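Local coordinates for protein terminal uridylyltransferase 1 (Trypanosoma brucei, PDB 5HZD) that adds uridines to the 3'-hydroxyl end of guide RNAs, ribosomal RNAs and some mRNAs during mitochondrial RNA editing in trypanosomes, at residues 57-65 with 493-501; 324-334 with 479-490. All blocks are in the same frame, centred on the assembly; numbering follows the deposited sequence. Where two conformers were deposited one is given.

Overall arrangement
Both contacts use helix 481-497 near the C-terminal end of this fragment, which carries the zinc finger and the nucleotidyltransferase regions of a longer protein. Contact 2 takes residues 481-490 of the helix, contact 1 the helix from 493 and the residues beyond; their centres lie about 24 Å apart. Contact 1 brings in the start of helix 59-76, which follows the zinc finger in sequence, so it closes a loop of 427 intervening residues. Contact 2 falls within that span and brings in the loop between helices 310-324 and 336-349, flanked by the UTP-binding residues Lys322 and Ser336. One helix thus touches an N-terminal element at one end and a loop beside the nucleotide site at the other.

Contact 1 (57-65 with 493-501); sequences ARRNTITSW and RGLLSLLKE. With SO4 (sulfate ion), chain E.
The indole of Trp65 meets the turn around Leu498 closely on two fronts. Over one face of its five-membered ring sits Leu498 CD2, 3.8 Å from the ring centroid, a CH-pi contact. In the ring plane, Trp65 NE1 donates to Lys500 O at 2.9 Å with an N-H...O angle of 155°, fixing how the indole is rotated. A water lies over the opposite face, and Phe509 adds an edge-to-face ring contact. Thr61 fits the same turn: its methyl, anti to the backbone N, reaches to 3.5 Å between Thr61 CG2 and Lys500 O. Ile62 CD1 meets Leu499 CD2 at 4.2 Å on the buried side, where Leu498 continues onto Val400 and Phe403 of helix 385-409. The arrangement is a helix exit packed against a helix start: a type I beta turn, Ser497 to Lys500, carries the chain out of helix 481-497, while Arg58, the first residue past helix 51-57, is the N-cap of helix 59-76. Toward solvent the fit is looser. Arg58, bent at chi2 (-61°), lays its aliphatic part alongside Leu499 O and gives NH1 to this oxygen at 2.9 Å; the donor is tilted 34° from the carbonyl plane. Glu501, the last residue modelled before a gap, folds its carboxylate back, bringing Glu501 OE1 within 3.2 Å of Thr61 OG1, close enough for a hydrogen bond. Back along helix 481-497, Arg493 NH1 binds O2 of a sulfate that was probably a component of the crystallisation solution, at 2.9 Å; Arg39 joins in.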
# COMPACT_ATOMS: atom_id res chain seq x y z
N ALA A 57 -25.35 22.87 -14.92
CA ALA A 57 -24.65 23.62 -15.96
C ALA A 57 -23.34 22.96 -16.33
O ALA A 57 -22.96 22.97 -17.51
CB ALA A 57 -24.41 25.06 -15.53
N ARG A 58 -22.65 22.41 -15.34
CA ARG A 58 -21.31 21.86 -15.55
C ARG A 58 -21.36 20.35 -15.76
O ARG A 58 -20.33 19.68 -15.67
CB ARG A 58 -20.36 22.21 -14.39
CG ARG A 58 -20.29 23.74 -14.11
CD ARG A 58 -19.78 24.54 -15.31
NE ARG A 58 -19.86 25.99 -15.06
CZ ARG A 58 -18.81 26.75 -14.78
NH1 ARG A 58 -17.60 26.20 -14.73
NH2 ARG A 58 -18.95 28.06 -14.57
N ARG A 59 -22.52 19.82 -16.11
CA ARG A 59 -22.65 18.36 -16.32
C ARG A 59 -21.67 17.75 -17.34
O ARG A 59 -21.09 16.71 -17.08
CB ARG A 59 -24.10 17.97 -16.64
CG ARG A 59 -24.59 18.33 -18.03
CD ARG A 59 -26.12 18.27 -18.14
NE ARG A 59 -26.59 18.77 -19.44
CZ ARG A 59 -26.73 20.06 -19.73
NH1 ARG A 59 -26.45 20.99 -18.82
NH2 ARG A 59 -27.16 20.44 -20.94
N ASN A 60 -21.44 18.43 -18.46
CA ASN A 60 -20.52 17.90 -19.47
C ASN A 60 -19.10 17.86 -18.94
O ASN A 60 -18.36 16.92 -19.23
CB ASN A 60 -20.58 18.71 -20.76
CG ASN A 60 -21.92 18.59 -21.47
OD1 ASN A 60 -22.64 17.61 -21.25
ND2 ASN A 60 -22.26 19.56 -22.33
N THR A 61 -18.73 18.88 -18.18
CA THR A 61 -17.39 18.96 -17.62
C THR A 61 -17.19 17.88 -16.58
O THR A 61 -16.14 17.23 -16.51
CB THR A 61 -17.13 20.37 -17.00
OG1 THR A 61 -17.06 21.31 -18.07
CG2 THR A 61 -15.81 20.36 -16.20
N ILE A 62 -18.22 17.66 -15.75
CA ILE A 62 -18.12 16.66 -14.70
C ILE A 62 -17.98 15.26 -15.31
O ILE A 62 -17.15 14.45 -14.88
CB ILE A 62 -19.32 16.79 -13.73
CG1 ILE A 62 -19.25 18.13 -13.02
CG2 ILE A 62 -19.33 15.64 -12.73
CD1 ILE A 62 -20.52 18.51 -12.28
N THR A 63 -18.73 14.99 -16.37
CA THR A 63 -18.57 13.73 -17.09
C THR A 63 -17.19 13.58 -17.72
O THR A 63 -16.60 12.50 -17.72
CB THR A 63 -19.70 13.57 -18.10
OG1 THR A 63 -20.92 13.47 -17.34
CG2 THR A 63 -19.52 12.33 -18.96
N SER A 64 -16.67 14.67 -18.26
CA SER A 64 -15.32 14.67 -18.80
C SER A 64 -14.32 14.31 -17.71
O SER A 64 -13.38 13.56 -17.95
CB SER A 64 -14.98 16.03 -19.43
OG SER A 64 -13.67 16.04 -19.98
N TRP A 65 -14.54 14.83 -16.50
CA TRP A 65 -13.65 14.47 -15.39
C TRP A 65 -13.77 12.97 -15.09
O TRP A 65 -12.77 12.31 -14.84
CB TRP A 65 -13.87 15.34 -14.14
CG TRP A 65 -13.15 16.70 -14.21
CD1 TRP A 65 -13.72 17.94 -14.32
CD2 TRP A 65 -11.74 16.93 -14.12
NE1 TRP A 65 -12.75 18.92 -14.33
CE2 TRP A 65 -11.53 18.32 -14.20
CE3 TRP A 65 -10.63 16.09 -13.95
CZ2 TRP A 65 -10.25 18.89 -14.14
CZ3 TRP A 65 -9.37 16.66 -13.90
CH2 TRP A 65 -9.19 18.04 -13.99
N ARG A 493 -10.34 23.59 -3.01
CA ARG A 493 -9.67 23.72 -4.29
C ARG A 493 -10.07 22.54 -5.19
O ARG A 493 -10.33 22.74 -6.39
CB ARG A 493 -8.16 23.77 -4.10
CG ARG A 493 -7.44 24.26 -5.33
CD ARG A 493 -5.93 24.12 -5.30
NE ARG A 493 -5.30 24.42 -4.02
CZ ARG A 493 -4.90 25.61 -3.59
NH1 ARG A 493 -5.08 26.74 -4.30
NH2 ARG A 493 -4.33 25.69 -2.41
N GLY A 494 -10.16 21.34 -4.61
CA GLY A 494 -10.57 20.19 -5.40
C GLY A 494 -11.98 20.33 -5.94
O GLY A 494 -12.24 20.02 -7.11
N LEU A 495 -12.90 20.81 -5.09
CA LEU A 495 -14.29 21.02 -5.46
C LEU A 495 -14.37 21.96 -6.65
O LEU A 495 -15.02 21.67 -7.66
CB LEU A 495 -15.05 21.63 -4.29
CG LEU A 495 -16.52 21.93 -4.51
CD1 LEU A 495 -17.27 20.61 -4.71
CD2 LEU A 495 -17.10 22.66 -3.31
N LEU A 496 -13.70 23.10 -6.54
CA LEU A 496 -13.77 24.13 -7.57
C LEU A 496 -13.14 23.65 -8.87
O LEU A 496 -13.61 24.03 -9.95
CB LEU A 496 -13.12 25.43 -7.09
CG LEU A 496 -13.82 26.04 -5.87
CD1 LEU A 496 -13.02 27.21 -5.26
CD2 LEU A 496 -15.22 26.48 -6.22
N SER A 497 -12.10 22.84 -8.78
CA SER A 497 -11.36 22.42 -9.98
C SER A 497 -12.18 21.46 -10.84
O SER A 497 -12.00 21.40 -12.06
CB SER A 497 -10.06 21.73 -9.59
OG SER A 497 -9.16 22.66 -9.00
N LEU A 498 -13.05 20.68 -10.21
CA LEU A 498 -13.80 19.66 -10.96
C LEU A 498 -14.99 20.27 -11.70
O LEU A 498 -15.66 19.61 -12.51
CB LEU A 498 -14.26 18.52 -10.03
CG LEU A 498 -13.13 17.64 -9.49
CD1 LEU A 498 -13.63 16.78 -8.31
CD2 LEU A 498 -12.55 16.76 -10.56
N LEU A 499 -15.27 21.54 -11.42
CA LEU A 499 -16.35 22.23 -12.14
C LEU A 499 -15.83 22.94 -13.36
O LEU A 499 -16.60 23.59 -14.08
CB LEU A 499 -17.04 23.28 -11.26
CG LEU A 499 -17.63 22.75 -9.97
CD1 LEU A 499 -18.17 23.92 -9.14
CD2 LEU A 499 -18.74 21.76 -10.28
N LYS A 500 -14.52 22.88 -13.59
CA LYS A 500 -13.92 23.67 -14.65
C LYS A 500 -13.05 22.82 -15.56
O LYS A 500 -12.73 21.67 -15.25
CB LYS A 500 -13.06 24.77 -14.04
CG LYS A 500 -13.83 25.72 -13.16
CD LYS A 500 -12.93 26.81 -12.57
CE LYS A 500 -11.67 26.25 -11.94
NZ LYS A 500 -10.54 26.26 -12.92
N GLU A 501 -12.68 23.37 -16.71
CA GLU A 501 -11.61 22.78 -17.51
C GLU A 501 -10.26 22.84 -16.79
O GLU A 501 -9.56 21.83 -16.66
CB GLU A 501 -11.53 23.47 -18.88
CG GLU A 501 -12.01 22.57 -20.02
CD GLU A 501 -13.24 21.76 -19.63
OE1 GLU A 501 -14.22 22.35 -19.14
OE2 GLU A 501 -13.21 20.51 -19.80
S SO4 E . -6.12 28.74 -6.99
O1 SO4 E . -5.15 29.14 -5.97
O2 SO4 E . -6.69 27.43 -6.66
O3 SO4 E . -5.43 28.65 -8.28
O4 SO4 E . -7.17 29.75 -7.05
O HOH W 1 -12.83 17.83 -17.66

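Contact 2 (324-334 with 479-490); sequences SGVNNSVNGYF and IGVTKSLRVRTE
Phe334 and Ile479 form the apolar centre: Ile479 CD1 stands over the face of the phenyl ring, 3.7 Å from the Phe334 ring centroid and 15° off the normal, a CH-pi contact made by the end of an isoleucine that crosses the phenylalanine at about a right angle. Phe334 also touches Ile465 of the inferred nucleotide recognition motif. Val487 presents its two methyls to two rings. Its CG1 comes to the edge of Phe334, and its CG2 lies near the plane of the neighbouring tyrosine, 4.0 Å from Tyr333 CD1. Val326 CG1 fills in beside them, 3.7 Å from Glu490 CB. Backbone bonds from Phe334 N to Val326 O and from Asn328 N to Phe334 O tie the loop across here. Further out, Tyr333 lies across the aliphatic chain of Lys483, whose CD packs over the phenol face at 4.3 Å from the Tyr333 ring centroid. Extended beyond CG (chi3 -178°, chi4 179°), this lysine carries its ammonium past the ring to Asn331 O, where NZ donates at 2.6 Å. At the exposed edge Arg486 NE reaches Tyr333 OH at 3.1 Å, a weak hydrogen bond, while Arg486 NH1 binds Leu33 O. Ser324 CB touches Glu490 OE1 at 3.6 Å, although Ser324 OG turns to Trp320 O within its own helix and the Glu490 carboxylate is salt-bridged to Arg493. An apolar interior with a lysine ammonium on a loop carbonyl at the rim would hold the loop between the UTP-binding residues Lys322 and Ser336 by packing more than by polar bonds, the Arg486 bond being weak.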
# COMPACT_ATOMS: atom_id res chain seq x y z
N SER A 324 -1.46 17.64 -3.44
CA SER A 324 -1.98 18.81 -2.72
C SER A 324 -1.36 18.95 -1.33
O SER A 324 -1.54 19.96 -0.67
CB SER A 324 -3.50 18.71 -2.57
OG SER A 324 -3.83 17.61 -1.74
N GLY A 325 -0.64 17.92 -0.90
CA GLY A 325 -0.01 17.92 0.42
C GLY A 325 -0.82 17.43 1.60
O GLY A 325 -0.34 17.43 2.74
N VAL A 326 -2.05 16.99 1.37
CA VAL A 326 -2.88 16.54 2.49
C VAL A 326 -2.53 15.11 2.91
O VAL A 326 -2.86 14.65 3.99
CB VAL A 326 -4.38 16.62 2.16
CG1 VAL A 326 -4.76 17.99 1.69
CG2 VAL A 326 -4.77 15.61 1.15
N ASN A 327 -1.85 14.40 2.00
CA ASN A 327 -1.34 13.05 2.26
C ASN A 327 0.18 13.21 2.34
O ASN A 327 0.84 13.40 1.32
CB ASN A 327 -1.74 12.12 1.11
CG ASN A 327 -1.18 10.70 1.23
OD1 ASN A 327 -0.26 10.42 1.99
ND2 ASN A 327 -1.76 9.79 0.45
N ASN A 328 0.72 13.20 3.56
CA ASN A 328 2.13 13.50 3.80
C ASN A 328 2.39 13.15 5.27
O ASN A 328 2.60 14.03 6.09
CB ASN A 328 2.41 14.97 3.54
CG ASN A 328 3.87 15.29 3.62
OD1 ASN A 328 4.72 14.44 3.35
ND2 ASN A 328 4.18 16.54 3.98
N SER A 329 2.32 11.87 5.60
CA SER A 329 2.38 11.47 7.01
C SER A 329 3.69 11.86 7.71
O SER A 329 3.68 12.10 8.92
CB SER A 329 2.12 9.97 7.17
OG SER A 329 3.08 9.21 6.43
N VAL A 330 4.81 11.91 6.98
CA VAL A 330 6.08 12.28 7.63
C VAL A 330 6.02 13.66 8.26
O VAL A 330 6.75 13.94 9.21
CB VAL A 330 7.33 12.18 6.72
CG1 VAL A 330 7.57 10.74 6.29
CG2 VAL A 330 7.25 13.13 5.52
N ASN A 331 5.14 14.52 7.75
CA ASN A 331 5.00 15.84 8.34
C ASN A 331 3.69 16.00 9.08
O ASN A 331 3.25 17.12 9.32
CB ASN A 331 5.13 16.94 7.29
CG ASN A 331 6.50 16.97 6.70
OD1 ASN A 331 6.68 16.86 5.48
ND2 ASN A 331 7.50 17.11 7.56
N GLY A 332 3.06 14.87 9.41
CA GLY A 332 1.92 14.88 10.32
C GLY A 332 0.56 14.95 9.64
O GLY A 332 -0.49 15.03 10.31
N TYR A 333 0.56 14.96 8.31
CA TYR A 333 -0.73 14.98 7.62
C TYR A 333 -1.22 13.54 7.50
O TYR A 333 -0.74 12.64 8.21
CB TYR A 333 -0.65 15.69 6.28
CG TYR A 333 -0.39 17.18 6.40
CD1 TYR A 333 -1.45 18.08 6.51
CD2 TYR A 333 0.90 17.68 6.41
CE1 TYR A 333 -1.22 19.44 6.63
CE2 TYR A 333 1.15 19.04 6.53
CZ TYR A 333 0.07 19.91 6.63
OH TYR A 333 0.30 21.28 6.75
N PHE A 334 -2.18 13.30 6.60
CA PHE A 334 -2.78 11.97 6.52
C PHE A 334 -1.91 10.98 5.75
O PHE A 334 -1.04 11.34 4.96
CB PHE A 334 -4.13 12.05 5.82
CG PHE A 334 -5.19 12.74 6.61
CD1 PHE A 334 -5.53 12.31 7.88
CD2 PHE A 334 -5.87 13.82 6.06
CE1 PHE A 334 -6.53 12.94 8.61
CE2 PHE A 334 -6.88 14.44 6.78
CZ PHE A 334 -7.21 14.02 8.05
N ILE A 479 -2.70 16.73 13.24
CA ILE A 479 -3.24 17.87 12.54
C ILE A 479 -3.88 18.88 13.47
O ILE A 479 -5.04 18.72 13.88
CB ILE A 479 -4.23 17.43 11.43
CG1 ILE A 479 -3.51 16.45 10.49
CG2 ILE A 479 -4.78 18.66 10.70
CD1 ILE A 479 -4.41 15.87 9.40
N GLY A 480 -3.13 19.91 13.84
CA GLY A 480 -3.66 21.00 14.63
C GLY A 480 -4.43 22.00 13.78
O GLY A 480 -4.62 21.78 12.59
N VAL A 481 -4.85 23.11 14.37
CA VAL A 481 -5.80 23.99 13.69
C VAL A 481 -5.28 24.59 12.38
O VAL A 481 -6.00 24.55 11.37
CB VAL A 481 -6.37 25.09 14.62
CG1 VAL A 481 -5.29 26.07 15.10
CG2 VAL A 481 -7.54 25.82 13.93
N THR A 482 -4.07 25.14 12.37
CA THR A 482 -3.57 25.71 11.11
C THR A 482 -3.37 24.62 10.07
O THR A 482 -3.72 24.80 8.90
CB THR A 482 -2.30 26.60 11.29
OG1 THR A 482 -1.22 25.81 11.82
CG2 THR A 482 -2.61 27.72 12.21
N LYS A 483 -2.85 23.46 10.48
CA LYS A 483 -2.70 22.39 9.51
C LYS A 483 -4.09 21.99 8.97
O LYS A 483 -4.23 21.66 7.79
CB LYS A 483 -1.98 21.17 10.13
CG LYS A 483 -0.49 21.36 10.31
CD LYS A 483 0.23 20.02 10.49
CE LYS A 483 1.71 20.24 10.72
NZ LYS A 483 2.43 18.95 10.92
N SER A 484 -5.11 22.02 9.83
CA SER A 484 -6.44 21.55 9.42
C SER A 484 -7.01 22.50 8.37
O SER A 484 -7.72 22.07 7.45
CB SER A 484 -7.43 21.43 10.60
OG SER A 484 -7.88 22.70 11.05
N LEU A 485 -6.66 23.77 8.47
CA LEU A 485 -7.20 24.75 7.53
C LEU A 485 -6.45 24.63 6.19
O LEU A 485 -7.03 24.94 5.14
CB LEU A 485 -7.15 26.16 8.11
CG LEU A 485 -8.10 26.30 9.32
CD1 LEU A 485 -8.15 27.73 9.82
CD2 LEU A 485 -9.52 25.78 8.97
N ARG A 486 -5.19 24.20 6.23
CA ARG A 486 -4.50 23.82 5.00
C ARG A 486 -5.21 22.66 4.30
O ARG A 486 -5.36 22.67 3.07
CB ARG A 486 -3.01 23.49 5.26
CG ARG A 486 -2.22 24.73 5.68
CD ARG A 486 -0.78 24.40 6.13
NE ARG A 486 -0.02 23.80 5.03
CZ ARG A 486 0.63 24.51 4.12
NH1 ARG A 486 0.61 25.83 4.18
NH2 ARG A 486 1.30 23.90 3.15
N VAL A 487 -5.68 21.68 5.06
CA VAL A 487 -6.44 20.58 4.50
C VAL A 487 -7.77 21.07 3.92
O VAL A 487 -8.12 20.75 2.78
CB VAL A 487 -6.71 19.48 5.55
CG1 VAL A 487 -7.60 18.39 4.94
CG2 VAL A 487 -5.37 18.87 5.99
N ARG A 488 -8.51 21.85 4.70
CA ARG A 488 -9.77 22.39 4.21
C ARG A 488 -9.56 23.20 2.93
O ARG A 488 -10.41 23.16 2.03
CB ARG A 488 -10.46 23.27 5.25
CG ARG A 488 -10.94 22.51 6.52
CD ARG A 488 -11.95 21.38 6.23
NE ARG A 488 -13.20 21.88 5.67
CZ ARG A 488 -14.21 22.39 6.39
NH1 ARG A 488 -14.14 22.51 7.72
NH2 ARG A 488 -15.31 22.79 5.76
N THR A 489 -8.47 23.96 2.86
CA THR A 489 -8.15 24.73 1.64
C THR A 489 -8.12 23.83 0.42
O THR A 489 -8.74 24.15 -0.62
CB THR A 489 -6.77 25.42 1.71
OG1 THR A 489 -6.78 26.38 2.78
CG2 THR A 489 -6.46 26.17 0.43
N GLU A 490 -7.41 22.71 0.55
CA GLU A 490 -7.28 21.78 -0.57
C GLU A 490 -8.61 21.10 -0.94
O GLU A 490 -8.85 20.82 -2.13
CB GLU A 490 -6.17 20.75 -0.33
CG GLU A 490 -4.77 21.38 -0.13
CD GLU A 490 -4.35 22.34 -1.25
OE1 GLU A 490 -4.68 22.12 -2.44
OE2 GLU A 490 -3.68 23.38 -0.93